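Local coordinates for protein putative glutathionylspermidine synthase (Methylobacillus flagellatus, PDB 3N6X) that probably acts as an ATP-grasp ligase, perhaps resembling glutathionylspermidine synthase, with substrates that remain unestablished, at residues A318-M330 against L341-D353. Numbering follows the deposited sequence.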
loop_
_atom_site.group_PDB
_atom_site.type_symbol
_atom_site.label_atom_id
_atom_site.label_comp_id
_atom_site.label_asym_id
_atom_site.label_seq_id
_atom_site.Cartn_x
_atom_site.Cartn_y
_atom_site.Cartn_z
ATOM N N ALA A 318 -12.742 4.938 -4.944
ATOM C CA ALA A 318 -12.423 5.309 -3.555
ATOM C C ALA A 318 -10.950 5.734 -3.330
ATOM O O ALA A 318 -10.675 6.502 -2.403
ATOM C CB ALA A 318 -12.797 4.186 -2.615
ATOM N N ASP A 319 -10.015 5.242 -4.149
ATOM C CA ASP A 319 -8.621 5.630 -3.969
ATOM C C ASP A 319 -8.099 6.564 -5.061
ATOM O O ASP A 319 -6.916 6.896 -5.062
ATOM C CB ASP A 319 -7.708 4.407 -3.770
ATOM C CG ASP A 319 -7.570 3.523 -4.990
ATOM O OD1 ASP A 319 -8.306 3.751 -5.974
ATOM O OD2 ASP A 319 -6.760 2.576 -4.943
ATOM N N ASP A 320 -8.994 7.033 -5.956
ATOM C CA ASP A 320 -8.665 8.052 -6.956
ATOM C C ASP A 320 -8.264 9.372 -6.253
ATOM O O ASP A 320 -8.834 9.722 -5.219
ATOM C CB ASP A 320 -9.860 8.312 -7.886
ATOM C CG ASP A 320 -9.528 9.279 -9.006
ATOM O OD1 ASP A 320 -8.931 8.839 -10.012
ATOM O OD2 ASP A 320 -9.787 10.491 -8.838
ATOM N N LYS A 321 -7.297 10.093 -6.829
ATOM C CA LYS A 321 -6.777 11.352 -6.284
ATOM C C LYS A 321 -7.879 12.387 -5.963
ATOM O O LYS A 321 -7.759 13.107 -4.970
ATOM C CB LYS A 321 -5.664 11.933 -7.198
ATOM C CG LYS A 321 -6.096 13.081 -8.130
ATOM C CD LYS A 321 -6.526 12.602 -9.513
ATOM C CE LYS A 321 -6.228 13.629 -10.590
ATOM N NZ LYS A 321 -7.059 14.858 -10.459
ATOM N N ASP A 322 -8.988 12.392 -6.746
ATOM C CA ASP A 322 -10.099 13.319 -6.509
ATOM C C ASP A 322 -11.034 12.895 -5.376
ATOM O O ASP A 322 -11.802 13.727 -4.874
ATOM C CB ASP A 322 -10.888 13.580 -7.796
ATOM C CG ASP A 322 -10.125 14.385 -8.837
ATOM O OD1 ASP A 322 -9.312 15.264 -8.440
ATOM O OD2 ASP A 322 -10.359 14.164 -10.038
ATOM N N THR A 323 -10.999 11.613 -4.976
ATOM C CA THR A 323 -11.873 11.133 -3.893
ATOM C C THR A 323 -11.157 11.204 -2.550
ATOM O O THR A 323 -11.802 11.378 -1.524
ATOM C CB THR A 323 -12.395 9.730 -4.205
ATOM O OG1 THR A 323 -12.936 9.727 -5.519
ATOM C CG2 THR A 323 -13.459 9.278 -3.237
ATOM N N TYR A 324 -9.818 11.086 -2.573
ATOM C CA TYR A 324 -8.941 11.103 -1.401
ATOM C C TYR A 324 -9.304 12.207 -0.401
ATOM O O TYR A 324 -9.274 11.981 0.815
ATOM C CB TYR A 324 -7.461 11.239 -1.856
ATOM C CG TYR A 324 -6.493 11.536 -0.729
ATOM C CD1 TYR A 324 -6.019 10.517 0.100
ATOM C CD2 TYR A 324 -6.047 12.833 -0.490
ATOM C CE1 TYR A 324 -5.120 10.785 1.133
ATOM C CE2 TYR A 324 -5.163 13.116 0.554
ATOM C CZ TYR A 324 -4.693 12.089 1.354
ATOM O OH TYR A 324 -3.836 12.377 2.387
ATOM N N ILE A 325 -9.665 13.388 -0.908
ATOM C CA ILE A 325 -9.950 14.542 -0.064
ATOM C C ILE A 325 -11.231 14.403 0.776
ATOM O O ILE A 325 -11.391 15.121 1.765
ATOM C CB ILE A 325 -9.878 15.857 -0.883
ATOM C CG1 ILE A 325 -10.995 15.915 -1.953
ATOM C CG2 ILE A 325 -8.455 16.030 -1.523
ATOM C CD1 ILE A 325 -11.215 17.311 -2.577
ATOM N N TYR A 326 -12.125 13.461 0.409
ATOM C CA TYR A 326 -13.396 13.251 1.126
ATOM C C TYR A 326 -13.333 12.171 2.198
ATOM O O TYR A 326 -14.307 11.979 2.921
ATOM C CB TYR A 326 -14.532 12.954 0.129
ATOM C CG TYR A 326 -14.696 14.041 -0.911
ATOM C CD1 TYR A 326 -15.163 15.305 -0.560
ATOM C CD2 TYR A 326 -14.343 13.820 -2.241
ATOM C CE1 TYR A 326 -15.272 16.325 -1.507
ATOM C CE2 TYR A 326 -14.460 14.826 -3.197
ATOM C CZ TYR A 326 -14.901 16.084 -2.821
ATOM O OH TYR A 326 -15.013 17.073 -3.760
ATOM N N VAL A 327 -12.199 11.462 2.305
ATOM C CA VAL A 327 -12.056 10.353 3.253
ATOM C C VAL A 327 -12.353 10.746 4.715
ATOM O O VAL A 327 -13.207 10.103 5.322
ATOM C CB VAL A 327 -10.750 9.521 3.057
ATOM C CG1 VAL A 327 -10.688 8.366 4.055
ATOM C CG2 VAL A 327 -10.672 8.989 1.637
ATOM N N PRO A 328 -11.817 11.887 5.252
ATOM C CA PRO A 328 -12.189 12.288 6.622
ATOM C C PRO A 328 -13.703 12.472 6.805
ATOM O O PRO A 328 -14.241 12.091 7.848
ATOM C CB PRO A 328 -11.419 13.600 6.834
ATOM C CG PRO A 328 -10.291 13.530 5.904
ATOM C CD PRO A 328 -10.790 12.797 4.695
ATOM N N GLU A 329 -14.401 12.991 5.762
ATOM C CA GLU A 329 -15.860 13.174 5.792
ATOM C C GLU A 329 -16.604 11.840 5.732
ATOM O O GLU A 329 -17.700 11.736 6.294
ATOM C CB GLU A 329 -16.337 14.112 4.663
ATOM C CG GLU A 329 -16.063 15.590 4.903
ATOM C CD GLU A 329 -16.443 16.132 6.269
ATOM O OE1 GLU A 329 -17.536 15.787 6.771
ATOM O OE2 GLU A 329 -15.639 16.898 6.842
HETATM N N MSE A 330 -16.015 10.805 5.046
HETATM C CA MSE A 330 -16.611 9.454 5.028
HETATM C C MSE A 330 -16.603 8.874 6.443
HETATM O O MSE A 330 -17.565 8.238 6.844
HETATM C CB MSE A 330 -15.827 8.518 4.118
HETATM C CG MSE A 330 -15.844 8.899 2.651
HETATM SE SE MSE A 330 -14.563 7.731 1.696
HETATM C CE MSE A 330 -14.461 8.723 0.086
ATOM N N LEU A 341 -6.456 9.064 11.973
ATOM C CA LEU A 341 -5.313 9.449 11.129
ATOM C C LEU A 341 -5.681 10.625 10.237
ATOM O O LEU A 341 -6.795 10.680 9.717
ATOM C CB LEU A 341 -4.839 8.262 10.267
ATOM C CG LEU A 341 -4.409 6.997 11.016
ATOM C CD1 LEU A 341 -4.133 5.859 10.035
ATOM C CD2 LEU A 341 -3.187 7.255 11.902
ATOM N N SER A 342 -4.752 11.550 10.039
ATOM C CA SER A 342 -5.036 12.742 9.245
ATOM C C SER A 342 -4.660 12.588 7.812
ATOM O O SER A 342 -3.617 12.018 7.498
ATOM C CB SER A 342 -4.319 13.963 9.818
ATOM O OG SER A 342 -4.978 14.447 10.973
ATOM N N ASN A 343 -5.460 13.205 6.937
ATOM C CA ASN A 343 -5.154 13.363 5.533
ATOM C C ASN A 343 -4.089 14.460 5.416
ATOM O O ASN A 343 -3.868 15.224 6.363
ATOM C CB ASN A 343 -6.407 13.813 4.776
ATOM C CG ASN A 343 -7.076 12.743 3.953
ATOM O OD1 ASN A 343 -6.993 11.543 4.237
ATOM N ND2 ASN A 343 -7.800 13.165 2.932
ATOM N N VAL A 344 -3.460 14.556 4.265
ATOM C CA VAL A 344 -2.511 15.624 3.983
ATOM C C VAL A 344 -3.261 16.628 3.082
ATOM O O VAL A 344 -3.915 16.184 2.140
ATOM C CB VAL A 344 -1.235 15.056 3.276
ATOM C CG1 VAL A 344 -0.269 16.171 2.875
ATOM C CG2 VAL A 344 -0.535 14.035 4.157
ATOM N N PRO A 345 -3.228 17.970 3.351
ATOM C CA PRO A 345 -3.886 18.910 2.418
ATOM C C PRO A 345 -3.335 18.693 1.010
ATOM O O PRO A 345 -2.112 18.593 0.834
ATOM C CB PRO A 345 -3.525 20.289 2.984
ATOM C CG PRO A 345 -3.182 20.032 4.419
ATOM C CD PRO A 345 -2.531 18.691 4.434
ATOM N N THR A 346 -4.223 18.409 0.058
ATOM C CA THR A 346 -3.794 18.047 -1.288
ATOM C C THR A 346 -4.463 18.897 -2.322
ATOM O O THR A 346 -5.683 19.053 -2.305
ATOM C CB THR A 346 -4.002 16.541 -1.542
ATOM O OG1 THR A 346 -3.470 15.820 -0.446
ATOM C CG2 THR A 346 -3.328 16.061 -2.829
ATOM N N TYR A 347 -3.664 19.454 -3.231
ATOM C CA TYR A 347 -4.154 20.293 -4.319
ATOM C C TYR A 347 -4.265 19.463 -5.570
ATOM O O TYR A 347 -3.341 18.727 -5.880
ATOM C CB TYR A 347 -3.186 21.469 -4.555
ATOM C CG TYR A 347 -3.023 22.367 -3.348
ATOM C CD1 TYR A 347 -3.909 23.416 -3.111
ATOM C CD2 TYR A 347 -1.977 22.179 -2.448
ATOM C CE1 TYR A 347 -3.742 24.271 -2.023
ATOM C CE2 TYR A 347 -1.810 23.019 -1.347
ATOM C CZ TYR A 347 -2.711 24.049 -1.125
ATOM O OH TYR A 347 -2.598 24.844 -0.006
ATOM N N GLN A 348 -5.398 19.542 -6.277
ATOM C CA GLN A 348 -5.560 18.824 -7.552
ATOM C C GLN A 348 -5.393 19.834 -8.685
ATOM O O GLN A 348 -6.260 20.684 -8.881
ATOM C CB GLN A 348 -6.928 18.113 -7.639
ATOM C CG GLN A 348 -7.092 16.928 -6.663
ATOM C CD GLN A 348 -7.376 17.409 -5.254
ATOM O OE1 GLN A 348 -8.273 18.231 -5.020
ATOM N NE2 GLN A 348 -6.552 16.983 -4.299
ATOM N N LEU A 349 -4.244 19.780 -9.391
ATOM C CA LEU A 349 -3.906 20.746 -10.455
ATOM C C LEU A 349 -4.842 20.694 -11.653
ATOM O O LEU A 349 -4.819 21.594 -12.480
ATOM C CB LEU A 349 -2.419 20.652 -10.863
ATOM C CG LEU A 349 -1.428 21.305 -9.881
ATOM C CD1 LEU A 349 -1.267 20.482 -8.609
ATOM C CD2 LEU A 349 -0.106 21.492 -10.507
ATOM N N SER A 350 -5.765 19.716 -11.667
ATOM C CA SER A 350 -6.852 19.646 -12.644
ATOM C C SER A 350 -7.899 20.745 -12.341
ATOM O O SER A 350 -8.769 21.005 -13.170
ATOM C CB SER A 350 -7.523 18.278 -12.586
ATOM O OG SER A 350 -8.061 18.017 -11.300
ATOM N N LYS A 351 -7.824 21.361 -11.131
ATOM C CA LYS A 351 -8.749 22.412 -10.692
ATOM C C LYS A 351 -8.066 23.749 -10.806
ATOM O O LYS A 351 -6.936 23.899 -10.343
ATOM C CB LYS A 351 -9.212 22.157 -9.238
ATOM C CG LYS A 351 -9.990 20.851 -9.074
ATOM C CD LYS A 351 -10.137 20.455 -7.605
ATOM C CE LYS A 351 -10.634 19.032 -7.448
ATOM N NZ LYS A 351 -10.803 18.658 -6.020
ATOM N N ALA A 352 -8.732 24.718 -11.460
ATOM C CA ALA A 352 -8.189 26.050 -11.739
ATOM C C ALA A 352 -7.715 26.794 -10.486
ATOM O O ALA A 352 -6.617 27.361 -10.490
ATOM C CB ALA A 352 -9.210 26.877 -12.499
ATOM N N ASP A 353 -8.500 26.739 -9.394
ATOM C CA ASP A 353 -8.133 27.380 -8.124
ATOM C C ASP A 353 -6.869 26.768 -7.545
ATOM O O ASP A 353 -6.013 27.490 -7.030
ATOM C CB ASP A 353 -9.284 27.278 -7.104
ATOM C CG ASP A 353 -10.548 28.045 -7.481
ATOM O OD1 ASP A 353 -10.536 28.739 -8.524
ATOM O OD2 ASP A 353 -11.537 27.961 -6.726
HETATM O O HOH W 1 -4.867 16.680 -10.863
HETATM O O HOH W 2 -12.248 16.243 -5.756
HETATM O O HOH W 3 -10.882 17.196 -10.877
#
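The hydroxyl of Y324 is held by two groups: V344 N donates to OH over 2.9 Å in a nearly straight bond (171°), and the backbone O of V159 is also hydrogen-bonded to it. A chi1 of 169° sets the ring anti to the backbone N of Y324 and carries OH across to the 341-353 chain. Over one ring face lies the amide of N343, its plane only 5° from that of the ring and its ND2 3.5 Å above it, an offset stack. The same ND2 donates to Y324 O at 2.8 Å; the acceptor sits in the amide plane, whereas the donor stands well above the carbonyl plane. R94 of helix 81-105 binds N343 OD1, so both ends of the amide are tied and its rotation is fixed. P328 CD packs against N343 ND2 at 3.5 Å. Within this circularly permuted ATP-grasp family member, the 341-353 segment runs from strand 342-343, paired with strand 157-163 in the nine-stranded sheet, to strand 347-348 at the margin of a separate four-stranded sheet. Further along, I325 CG2 rests 3.5 Å from Q348 NE2, while I325 CD1 meets K351 NZ tip to tip, the K351 chain being extended beyond CG. K351 NZ donates to Q348 OE1 (2.8 Å), and one water joins NZ to D322 O. Another water links K321 NZ to S350 N.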